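Local structure of N-alpha-acetyltransferase 35, NatC auxiliary subunit (Saccharomyces cerevisiae, 6YGA) at residues 445-450 against 473-478; 457-462 against 586-591; 467-472 against 720-725. The protein serves as an auxiliary subunit of the heterotrimeric NatC complex, which acetylates protein N-termini such as the initiator methionine of the L-A virus Gag protein. All coordinates share one frame; numbering follows the deposited sequence.

The three contacts lie close together on one side of the chain's centre: centres of contacts 1 and 2 are about 15 Å apart, those of 1 and 3 about 12 Å, and those of 2 and 3 about 11 Å. Their first segments follow one another through helix 433-456, the loop after it and the start of helix 465-506. Contact 1 closes that helical hairpin on itself, with 473-478 directly after 467-472. Contacts 2 and 3 bring in the later segments 586-591 and 720-725, so all three pairs interleave along the sequence. The hairpin thereby gathers distant parts of the TPR-like region, and contact 2 also borders the N-alpha-acetyltransferase 30 chain.

Contact 1 (445-450 against 473-478); sequences SSMIEF and YYLSHH
Leu475 meets the neighbouring helix through CB and both branch methyls, lodging against the adjacent pair Met447 and Ile448. It slides past Ile448, the two side chains running in opposite directions; Ile448 CG1 comes to 3.7 Å from Leu475 CB. Met447, a selenomethionine, it crosses at about a right angle. Both leucine methyls reach this residue, at different points: Leu475 CD1 rests 3.8 Å from Met447 CB, while Leu475 CD2 reaches Met447 CE at 3.9 Å. The bend of the Met447 chain at its last torsion (chi3 73°) carries the terminal methyl across to that second branch, so the leucine is touched near both the root and the tip of the selenomethionine. Ile448 extends further along the opposing helix, its CD1 lying 3.9 Å from Ser476 OG. The serine hydroxyl is turned back into its own helix, where it hydrogen-bonds to Val472 O, so its polar end is satisfied while the isoleucine methyl packs beside it. The axes of the two short segments approach to 9.8 Å at 156°, a nearly antiparallel arrangement, with Ile448 and Leu475 the facing pair (CA to CA 6.7 Å). This is the pairing of consecutive helices in an alpha-alpha hairpin, as expected within the TPR-like region. Around this apolar seam, helix 406-429 packs against Ser446 and Phe450 of helix 433-456, the loop residue Ile595 touches Met447, and helix 511-564 supplies Ile545 and Thr548 beside Ser476.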
loop_
_atom_site.group_PDB
_atom_site.type_symbol
_atom_site.label_atom_id
_atom_site.label_comp_id
_atom_site.label_asym_id
_atom_site.label_seq_id
_atom_site.Cartn_x
_atom_site.Cartn_y
_atom_site.Cartn_z
ATOM N N SER B 445 -1.067 22.334 -7.645
ATOM C CA SER B 445 -1.911 21.730 -6.617
ATOM C C SER B 445 -1.429 20.330 -6.264
ATOM O O SER B 445 -1.485 19.920 -5.099
ATOM C CB SER B 445 -3.365 21.679 -7.086
ATOM O OG SER B 445 -3.931 22.972 -7.166
ATOM N N SER B 446 -0.961 19.576 -7.260
ATOM C CA SER B 446 -0.448 18.239 -6.986
ATOM C C SER B 446 0.870 18.304 -6.227
ATOM O O SER B 446 1.125 17.470 -5.351
ATOM C CB SER B 446 -0.284 17.458 -8.290
ATOM O OG SER B 446 -1.541 17.183 -8.883
HETATM N N MSE B 447 1.714 19.283 -6.540
HETATM C CA MSE B 447 2.976 19.461 -5.827
HETATM C C MSE B 447 2.722 19.725 -4.346
HETATM O O MSE B 447 3.407 19.185 -3.477
HETATM C CB MSE B 447 3.789 20.612 -6.427
HETATM C CG MSE B 447 4.288 20.379 -7.847
HETATM SE SE MSE B 447 5.063 21.990 -8.647
HETATM C CE MSE B 447 6.735 22.084 -7.652
ATOM N N ILE B 448 1.723 20.567 -4.074
ATOM C CA ILE B 448 1.377 20.904 -2.699
ATOM C C ILE B 448 0.776 19.698 -1.989
ATOM O O ILE B 448 1.157 19.366 -0.860
ATOM C CB ILE B 448 0.423 22.112 -2.678
ATOM C CG1 ILE B 448 1.157 23.378 -3.133
ATOM C CG2 ILE B 448 -0.200 22.285 -1.305
ATOM C CD1 ILE B 448 0.239 24.541 -3.451
ATOM N N GLU B 449 -0.171 19.020 -2.645
ATOM C CA GLU B 449 -0.802 17.847 -2.046
ATOM C C GLU B 449 0.216 16.743 -1.791
ATOM O O GLU B 449 0.180 16.083 -0.746
ATOM C CB GLU B 449 -1.929 17.348 -2.952
ATOM C CG GLU B 449 -2.607 16.069 -2.478
ATOM C CD GLU B 449 -3.591 16.306 -1.348
ATOM O OE1 GLU B 449 -3.849 17.481 -1.009
ATOM O OE2 GLU B 449 -4.114 15.315 -0.803
ATOM N N PHE B 450 1.139 16.535 -2.733
ATOM C CA PHE B 450 2.177 15.524 -2.558
ATOM C C PHE B 450 3.063 15.837 -1.357
ATOM O O PHE B 450 3.457 14.928 -0.615
ATOM C CB PHE B 450 3.012 15.423 -3.836
ATOM C CG PHE B 450 4.252 14.587 -3.694
ATOM C CD1 PHE B 450 4.176 13.205 -3.689
ATOM C CD2 PHE B 450 5.496 15.187 -3.592
ATOM C CE1 PHE B 450 5.319 12.435 -3.570
ATOM C CE2 PHE B 450 6.641 14.426 -3.472
ATOM C CZ PHE B 450 6.554 13.048 -3.461
ATOM N N TYR B 473 4.533 26.586 1.828
ATOM C CA TYR B 473 4.194 28.004 1.878
ATOM C C TYR B 473 4.656 28.713 0.610
ATOM O O TYR B 473 3.896 29.465 -0.010
ATOM C CB TYR B 473 4.823 28.642 3.116
ATOM C CG TYR B 473 4.724 30.146 3.150
ATOM C CD1 TYR B 473 3.566 30.774 3.586
ATOM C CD2 TYR B 473 5.790 30.939 2.754
ATOM C CE1 TYR B 473 3.471 32.153 3.621
ATOM C CE2 TYR B 473 5.706 32.317 2.784
ATOM C CZ TYR B 473 4.544 32.920 3.221
ATOM O OH TYR B 473 4.451 34.290 3.255
ATOM N N TYR B 474 5.903 28.468 0.208
ATOM C CA TYR B 474 6.427 29.026 -1.033
ATOM C C TYR B 474 5.579 28.605 -2.231
ATOM O O TYR B 474 5.226 29.434 -3.076
ATOM C CB TYR B 474 7.885 28.591 -1.196
ATOM C CG TYR B 474 8.478 28.778 -2.571
ATOM C CD1 TYR B 474 9.011 30.002 -2.960
ATOM C CD2 TYR B 474 8.532 27.720 -3.468
ATOM C CE1 TYR B 474 9.567 30.170 -4.217
ATOM C CE2 TYR B 474 9.082 27.875 -4.723
ATOM C CZ TYR B 474 9.599 29.102 -5.093
ATOM O OH TYR B 474 10.148 29.259 -6.343
ATOM N N LEU B 475 5.227 27.316 -2.311
ATOM C CA LEU B 475 4.361 26.857 -3.395
ATOM C C LEU B 475 2.978 27.491 -3.313
ATOM O O LEU B 475 2.424 27.920 -4.333
ATOM C CB LEU B 475 4.240 25.333 -3.375
ATOM C CG LEU B 475 5.471 24.488 -3.694
ATOM C CD1 LEU B 475 5.079 23.017 -3.715
ATOM C CD2 LEU B 475 6.100 24.911 -5.016
ATOM N N SER B 476 2.399 27.548 -2.110
ATOM C CA SER B 476 1.073 28.137 -1.940
ATOM C C SER B 476 1.061 29.617 -2.296
ATOM O O SER B 476 0.047 30.130 -2.783
ATOM C CB SER B 476 0.592 27.947 -0.501
ATOM O OG SER B 476 0.609 26.583 -0.123
ATOM N N HIS B 477 2.166 30.322 -2.045
ATOM C CA HIS B 477 2.230 31.730 -2.420
ATOM C C HIS B 477 2.165 31.885 -3.933
ATOM O O HIS B 477 1.475 32.772 -4.444
ATOM C CB HIS B 477 3.502 32.369 -1.858
ATOM C CG HIS B 477 3.638 33.831 -2.161
ATOM N ND1 HIS B 477 4.317 34.302 -3.264
ATOM C CD2 HIS B 477 3.194 34.926 -1.498
ATOM C CE1 HIS B 477 4.280 35.623 -3.271
ATOM N NE2 HIS B 477 3.605 36.026 -2.210
ATOM N N HIS B 478 2.861 31.011 -4.669
ATOM C CA HIS B 478 2.801 31.060 -6.126
ATOM C C HIS B 478 1.427 30.650 -6.641
ATOM O O HIS B 478 0.939 31.206 -7.632
ATOM C CB HIS B 478 3.888 30.171 -6.731
ATOM C CG HIS B 478 5.246 30.798 -6.734
ATOM N ND1 HIS B 478 5.771 31.428 -7.842
ATOM C CD2 HIS B 478 6.187 30.896 -5.765
ATOM C CE1 HIS B 478 6.976 31.885 -7.556
ATOM N NE2 HIS B 478 7.253 31.576 -6.302
#

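Contact 2 (457-462 against 586-591); sequences LDIYKP and NLRFKP. With EDO (1,2-ethanediol), chain C.
The ring of Tyr460 meets the guanidinium of Arg588 edge-on, with the two planes 79° apart. Tyr460 CD1 stands over the centre of one guanidinium face, 3.7 Å from Arg588 CZ; seen from the tyrosine, CZ lies at the ring edge, near its plane. The guanidinium therefore does not cover the aromatic face, and the geometry is not that of a cation-pi stack. At the guanidinium edge, in its plane, sits O1 of the bound 1,2-ethanediol, which accepts a hydrogen bond from Arg588 NH1 at 2.8 Å with an N-H...O angle of 156°. Ile459 approaches the same nitrogen obliquely, its CG2 3.4 Å from Arg588 NH1. The diol, probably from the crystallisation liquor, has Pro591 alongside, with Pro591 CG 3.7 Å from its C1, and is also hydrogen-bonded to Met138 O of the N-alpha-acetyltransferase 30 chain, so this buried site lies at the border between the two subunits. Residues 457-462 form the connection between the two helices of a hairpin: helix 433-456 ends in a Schellman motif, with Asp458 at positive phi, and the chain then turns through Ile459 and Tyr460 toward helix 465-506. Arg588 comes from the last turn of helix 581-588, and its chain is folded at chi2 and chi3, the former at 63°, before presenting its flat end. Two further bonds fix that end's rotation: NE forms a salt bridge with Glu464, and NH2 donates to Arg137 O of the N-alpha-acetyltransferase 30 chain. Glu131 of that chain forms a salt bridge with Lys461 NZ.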
loop_
_atom_site.group_PDB
_atom_site.type_symbol
_atom_site.label_atom_id
_atom_site.label_comp_id
_atom_site.label_asym_id
_atom_site.label_seq_id
_atom_site.Cartn_x
_atom_site.Cartn_y
_atom_site.Cartn_z
ATOM N N LEU B 457 1.873 10.619 6.495
ATOM C CA LEU B 457 2.548 9.330 6.494
ATOM C C LEU B 457 3.792 9.313 7.373
ATOM O O LEU B 457 4.460 8.277 7.449
ATOM C CB LEU B 457 2.918 8.940 5.059
ATOM C CG LEU B 457 1.756 8.889 4.060
ATOM C CD1 LEU B 457 2.271 8.730 2.644
ATOM C CD2 LEU B 457 0.780 7.765 4.398
ATOM N N ASP B 458 4.110 10.430 8.037
ATOM C CA ASP B 458 5.281 10.529 8.911
ATOM C C ASP B 458 6.571 10.276 8.138
ATOM O O ASP B 458 7.522 9.688 8.656
ATOM C CB ASP B 458 5.166 9.579 10.110
ATOM C CG ASP B 458 4.149 10.053 11.130
ATOM O OD1 ASP B 458 4.269 11.208 11.588
ATOM O OD2 ASP B 458 3.223 9.286 11.464
ATOM N N ILE B 459 6.596 10.718 6.880
ATOM C CA ILE B 459 7.805 10.615 6.073
ATOM C C ILE B 459 8.880 11.556 6.601
ATOM O O ILE B 459 10.065 11.206 6.641
ATOM C CB ILE B 459 7.473 10.900 4.597
ATOM C CG1 ILE B 459 6.547 9.818 4.039
ATOM C CG2 ILE B 459 8.743 11.000 3.771
ATOM C CD1 ILE B 459 7.137 8.425 4.093
ATOM N N TYR B 460 8.488 12.750 7.034
ATOM C CA TYR B 460 9.440 13.784 7.411
ATOM C C TYR B 460 9.779 13.703 8.893
ATOM O O TYR B 460 8.896 13.550 9.742
ATOM C CB TYR B 460 8.879 15.171 7.091
ATOM C CG TYR B 460 8.269 15.293 5.714
ATOM C CD1 TYR B 460 8.928 14.803 4.590
ATOM C CD2 TYR B 460 7.027 15.893 5.538
ATOM C CE1 TYR B 460 8.367 14.912 3.329
ATOM C CE2 TYR B 460 6.459 16.007 4.287
ATOM C CZ TYR B 460 7.131 15.515 3.185
ATOM O OH TYR B 460 6.559 15.633 1.941
ATOM N N LYS B 461 11.063 13.821 9.200
ATOM C CA LYS B 461 11.485 13.877 10.587
ATOM C C LYS B 461 11.298 15.291 11.128
ATOM O O LYS B 461 11.193 16.249 10.357
ATOM C CB LYS B 461 12.939 13.431 10.715
ATOM C CG LYS B 461 13.138 11.934 10.518
ATOM C CD LYS B 461 14.595 11.537 10.701
ATOM C CE LYS B 461 15.070 11.808 12.120
ATOM N NZ LYS B 461 14.244 11.085 13.129
ATOM N N PRO B 462 11.224 15.448 12.456
ATOM C CA PRO B 462 10.992 16.789 13.018
ATOM C C PRO B 462 11.956 17.861 12.529
ATOM O O PRO B 462 11.536 19.011 12.349
ATOM C CB PRO B 462 11.128 16.549 14.527
ATOM C CG PRO B 462 10.658 15.149 14.706
ATOM C CD PRO B 462 11.142 14.399 13.491
ATOM N N ASN B 586 19.121 17.822 -0.639
ATOM C CA ASN B 586 18.814 17.654 -2.057
ATOM C C ASN B 586 18.034 16.372 -2.306
ATOM O O ASN B 586 17.148 16.335 -3.169
ATOM C CB ASN B 586 20.098 17.661 -2.886
ATOM C CG ASN B 586 20.775 19.012 -2.893
ATOM O OD1 ASN B 586 20.148 20.033 -2.610
ATOM N ND2 ASN B 586 22.060 19.026 -3.221
ATOM N N LEU B 587 18.354 15.309 -1.567
ATOM C CA LEU B 587 17.626 14.054 -1.714
ATOM C C LEU B 587 16.155 14.224 -1.356
ATOM O O LEU B 587 15.280 13.643 -2.008
ATOM C CB LEU B 587 18.268 12.979 -0.840
ATOM C CG LEU B 587 17.583 11.613 -0.834
ATOM C CD1 LEU B 587 17.714 10.942 -2.194
ATOM C CD2 LEU B 587 18.144 10.722 0.268
ATOM N N ARG B 588 15.864 15.009 -0.314
ATOM C CA ARG B 588 14.479 15.183 0.114
ATOM C C ARG B 588 13.658 15.888 -0.956
ATOM O O ARG B 588 12.487 15.554 -1.174
ATOM C CB ARG B 588 14.434 15.954 1.439
ATOM C CG ARG B 588 13.061 16.501 1.815
ATOM C CD ARG B 588 12.055 15.389 2.035
ATOM N NE ARG B 588 12.407 14.557 3.182
ATOM C CZ ARG B 588 12.057 13.282 3.309
ATOM N NH1 ARG B 588 11.352 12.691 2.354
ATOM N NH2 ARG B 588 12.417 12.598 4.387
ATOM N N PHE B 589 14.263 16.850 -1.653
ATOM C CA PHE B 589 13.579 17.653 -2.655
ATOM C C PHE B 589 13.843 17.172 -4.077
ATOM O O PHE B 589 13.497 17.874 -5.035
ATOM C CB PHE B 589 13.979 19.120 -2.498
ATOM C CG PHE B 589 13.462 19.751 -1.235
ATOM C CD1 PHE B 589 14.189 19.682 -0.057
ATOM C CD2 PHE B 589 12.237 20.396 -1.225
ATOM C CE1 PHE B 589 13.708 20.257 1.105
ATOM C CE2 PHE B 589 11.748 20.974 -0.069
ATOM C CZ PHE B 589 12.484 20.905 1.100
ATOM N N LYS B 590 14.444 15.995 -4.233
ATOM C CA LYS B 590 14.626 15.402 -5.556
ATOM C C LYS B 590 13.349 15.340 -6.394
ATOM O O LYS B 590 13.437 15.602 -7.605
ATOM C CB LYS B 590 15.245 14.005 -5.397
ATOM C CG LYS B 590 15.584 13.283 -6.696
ATOM C CD LYS B 590 16.263 11.953 -6.388
ATOM C CE LYS B 590 16.742 11.249 -7.644
ATOM N NZ LYS B 590 15.618 10.786 -8.505
ATOM N N PRO B 591 12.162 15.018 -5.855
ATOM C CA PRO B 591 10.970 14.979 -6.724
ATOM C C PRO B 591 10.645 16.298 -7.409
ATOM O O PRO B 591 9.991 16.288 -8.459
ATOM C CB PRO B 591 9.847 14.570 -5.762
ATOM C CG PRO B 591 10.524 13.819 -4.699
ATOM C CD PRO B 591 11.853 14.493 -4.510
HETATM C C1 EDO C . 10.595 12.927 -1.149
HETATM O O1 EDO C . 10.085 13.583 0.017
HETATM C C2 EDO C . 9.747 11.702 -1.475
HETATM O O2 EDO C . 9.860 10.736 -0.424
#

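Contact 3 (467-472 against 720-725); sequences SMFWYV and NYFPIQ
Tyr721 is the first residue of 720-725 to meet helix 465-506, and it does so with its backbone: its O lies 3.8 Å from Phe469 CE1, at the ring edge and near the ring plane. Its own side chain leads away, the hydroxyl hydrogen-bonding to Glu449. Next comes Phe722, whose CD2 approaches Phe469 CE1 at 3.7 Å as the two side chains cross obliquely. Phe722 also packs on Leu551 and Glu555 of helix 511-564. Pro723 follows, placing CD in the plane of the Phe469 ring, 3.8 Å from Phe469 CZ. CE1 and CZ of Phe469 make all three contacts; with CG anti to the carbonyl carbon (chi1 -84°), the ring projects off the helix towards 721-723, and it is stacked on Phe455. Beyond the proline the chain becomes the strand 724-729, which pairs antiparallel with 708-713 in a two-stranded sheet; Ile724 is bonded through its backbone to Val713 and packs on helix 668-701. At Gln725, side-chain NE2 donates a hydrogen bond to Glu555 OE1 of helix 511-564.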
loop_
_atom_site.group_PDB
_atom_site.type_symbol
_atom_site.label_atom_id
_atom_site.label_comp_id
_atom_site.label_asym_id
_atom_site.label_seq_id
_atom_site.Cartn_x
_atom_site.Cartn_y
_atom_site.Cartn_z
ATOM N N SER B 467 11.760 22.767 6.423
ATOM C CA SER B 467 12.028 22.738 4.988
ATOM C C SER B 467 10.754 22.488 4.194
ATOM O O SER B 467 10.469 23.193 3.218
ATOM C CB SER B 467 13.078 21.675 4.668
ATOM O OG SER B 467 14.357 22.074 5.119
HETATM N N MSE B 468 9.965 21.499 4.606
HETATM C CA MSE B 468 8.751 21.133 3.882
HETATM C C MSE B 468 7.637 22.168 4.048
HETATM O O MSE B 468 6.997 22.563 3.075
HETATM C CB MSE B 468 8.255 19.764 4.338
HETATM C CG MSE B 468 9.227 18.628 4.048
HETATM SE SE MSE B 468 9.819 18.602 2.186
HETATM C CE MSE B 468 8.083 18.526 1.303
ATOM N N PHE B 469 7.408 22.610 5.285
ATOM C CA PHE B 469 6.346 23.581 5.519
ATOM C C PHE B 469 6.647 24.907 4.835
ATOM O O PHE B 469 5.739 25.549 4.297
ATOM C CB PHE B 469 6.123 23.773 7.018
ATOM C CG PHE B 469 5.210 22.750 7.627
ATOM C CD1 PHE B 469 4.015 22.411 7.009
ATOM C CD2 PHE B 469 5.555 22.110 8.804
ATOM C CE1 PHE B 469 3.173 21.464 7.567
ATOM C CE2 PHE B 469 4.719 21.168 9.368
ATOM C CZ PHE B 469 3.529 20.841 8.748
ATOM N N TRP B 470 7.911 25.332 4.824
ATOM C CA TRP B 470 8.224 26.580 4.139
ATOM C C TRP B 470 8.168 26.404 2.629
ATOM O O TRP B 470 7.774 27.327 1.907
ATOM C CB TRP B 470 9.591 27.109 4.559
ATOM C CG TRP B 470 9.914 28.390 3.859
ATOM C CD1 TRP B 470 9.490 29.640 4.202
ATOM C CD2 TRP B 470 10.704 28.546 2.673
ATOM N NE1 TRP B 470 9.972 30.565 3.309
ATOM C CE2 TRP B 470 10.723 29.918 2.361
ATOM C CE3 TRP B 470 11.400 27.657 1.849
ATOM C CZ2 TRP B 470 11.413 30.425 1.264
ATOM C CZ3 TRP B 470 12.083 28.161 0.760
ATOM C CH2 TRP B 470 12.085 29.532 0.477
ATOM N N TYR B 471 8.561 25.229 2.132
ATOM C CA TYR B 471 8.458 24.978 0.700
ATOM C C TYR B 471 7.004 24.981 0.249
ATOM O O TYR B 471 6.684 25.492 -0.828
ATOM C CB TYR B 471 9.140 23.656 0.342
ATOM C CG TYR B 471 9.050 23.305 -1.125
ATOM C CD1 TYR B 471 9.647 24.105 -2.088
ATOM C CD2 TYR B 471 8.371 22.170 -1.545
ATOM C CE1 TYR B 471 9.566 23.790 -3.428
ATOM C CE2 TYR B 471 8.287 21.842 -2.881
ATOM C CZ TYR B 471 8.885 22.655 -3.819
ATOM O OH TYR B 471 8.802 22.330 -5.152
ATOM N N VAL B 472 6.104 24.435 1.070
ATOM C CA VAL B 472 4.690 24.425 0.705
ATOM C C VAL B 472 4.102 25.825 0.821
ATOM O O VAL B 472 3.266 26.230 0.007
ATOM C CB VAL B 472 3.922 23.401 1.558
ATOM C CG1 VAL B 472 2.430 23.458 1.253
ATOM C CG2 VAL B 472 4.455 22.010 1.289
ATOM N N ASN B 720 -4.072 15.791 9.804
ATOM C CA ASN B 720 -2.673 15.504 10.079
ATOM C C ASN B 720 -1.743 15.845 8.919
ATOM O O ASN B 720 -0.592 15.392 8.910
ATOM C CB ASN B 720 -2.518 14.039 10.476
ATOM C CG ASN B 720 -3.256 13.716 11.756
ATOM O OD1 ASN B 720 -3.471 14.592 12.598
ATOM N ND2 ASN B 720 -3.650 12.459 11.915
ATOM N N TYR B 721 -2.202 16.632 7.947
ATOM C CA TYR B 721 -1.248 17.270 7.048
ATOM C C TYR B 721 -0.420 18.320 7.775
ATOM O O TYR B 721 0.646 18.707 7.283
ATOM C CB TYR B 721 -1.960 17.916 5.857
ATOM C CG TYR B 721 -2.387 16.965 4.759
ATOM C CD1 TYR B 721 -2.446 15.593 4.971
ATOM C CD2 TYR B 721 -2.725 17.446 3.501
ATOM C CE1 TYR B 721 -2.843 14.731 3.961
ATOM C CE2 TYR B 721 -3.115 16.593 2.487
ATOM C CZ TYR B 721 -3.173 15.239 2.722
ATOM O OH TYR B 721 -3.564 14.392 1.711
ATOM N N PHE B 722 -0.889 18.785 8.932
ATOM C CA PHE B 722 -0.201 19.798 9.731
ATOM C C PHE B 722 -0.076 19.268 11.154
ATOM O O PHE B 722 -0.877 19.616 12.031
ATOM C CB PHE B 722 -0.953 21.130 9.703
ATOM C CG PHE B 722 -1.284 21.616 8.318
ATOM C CD1 PHE B 722 -2.491 21.281 7.725
ATOM C CD2 PHE B 722 -0.395 22.412 7.611
ATOM C CE1 PHE B 722 -2.806 21.726 6.451
ATOM C CE2 PHE B 722 -0.705 22.863 6.337
ATOM C CZ PHE B 722 -1.912 22.517 5.756
ATOM N N PRO B 723 0.910 18.412 11.417
ATOM C CA PRO B 723 1.074 17.878 12.772
ATOM C C PRO B 723 1.506 18.960 13.749
ATOM O O PRO B 723 1.977 20.033 13.369
ATOM C CB PRO B 723 2.162 16.811 12.609
ATOM C CG PRO B 723 2.929 17.244 11.413
ATOM C CD PRO B 723 1.929 17.886 10.491
ATOM N N ILE B 724 1.338 18.658 15.031
ATOM C CA ILE B 724 1.681 19.586 16.102
ATOM C C ILE B 724 3.114 19.312 16.538
ATOM O O ILE B 724 3.442 18.195 16.955
ATOM C CB ILE B 724 0.709 19.450 17.284
ATOM C CG1 ILE B 724 -0.743 19.504 16.802
ATOM C CG2 ILE B 724 0.971 20.532 18.318
ATOM C CD1 ILE B 724 -1.141 20.822 16.191
ATOM N N GLN B 725 3.970 20.327 16.446
ATOM C CA GLN B 725 5.366 20.207 16.865
ATOM C C GLN B 725 5.410 20.292 18.386
ATOM O O GLN B 725 5.325 21.380 18.961
ATOM C CB GLN B 725 6.218 21.288 16.209
ATOM C CG GLN B 725 6.191 21.244 14.684
ATOM C CD GLN B 725 7.007 22.350 14.041
ATOM O OE1 GLN B 725 8.216 22.454 14.254
ATOM N NE2 GLN B 725 6.347 23.183 13.244
#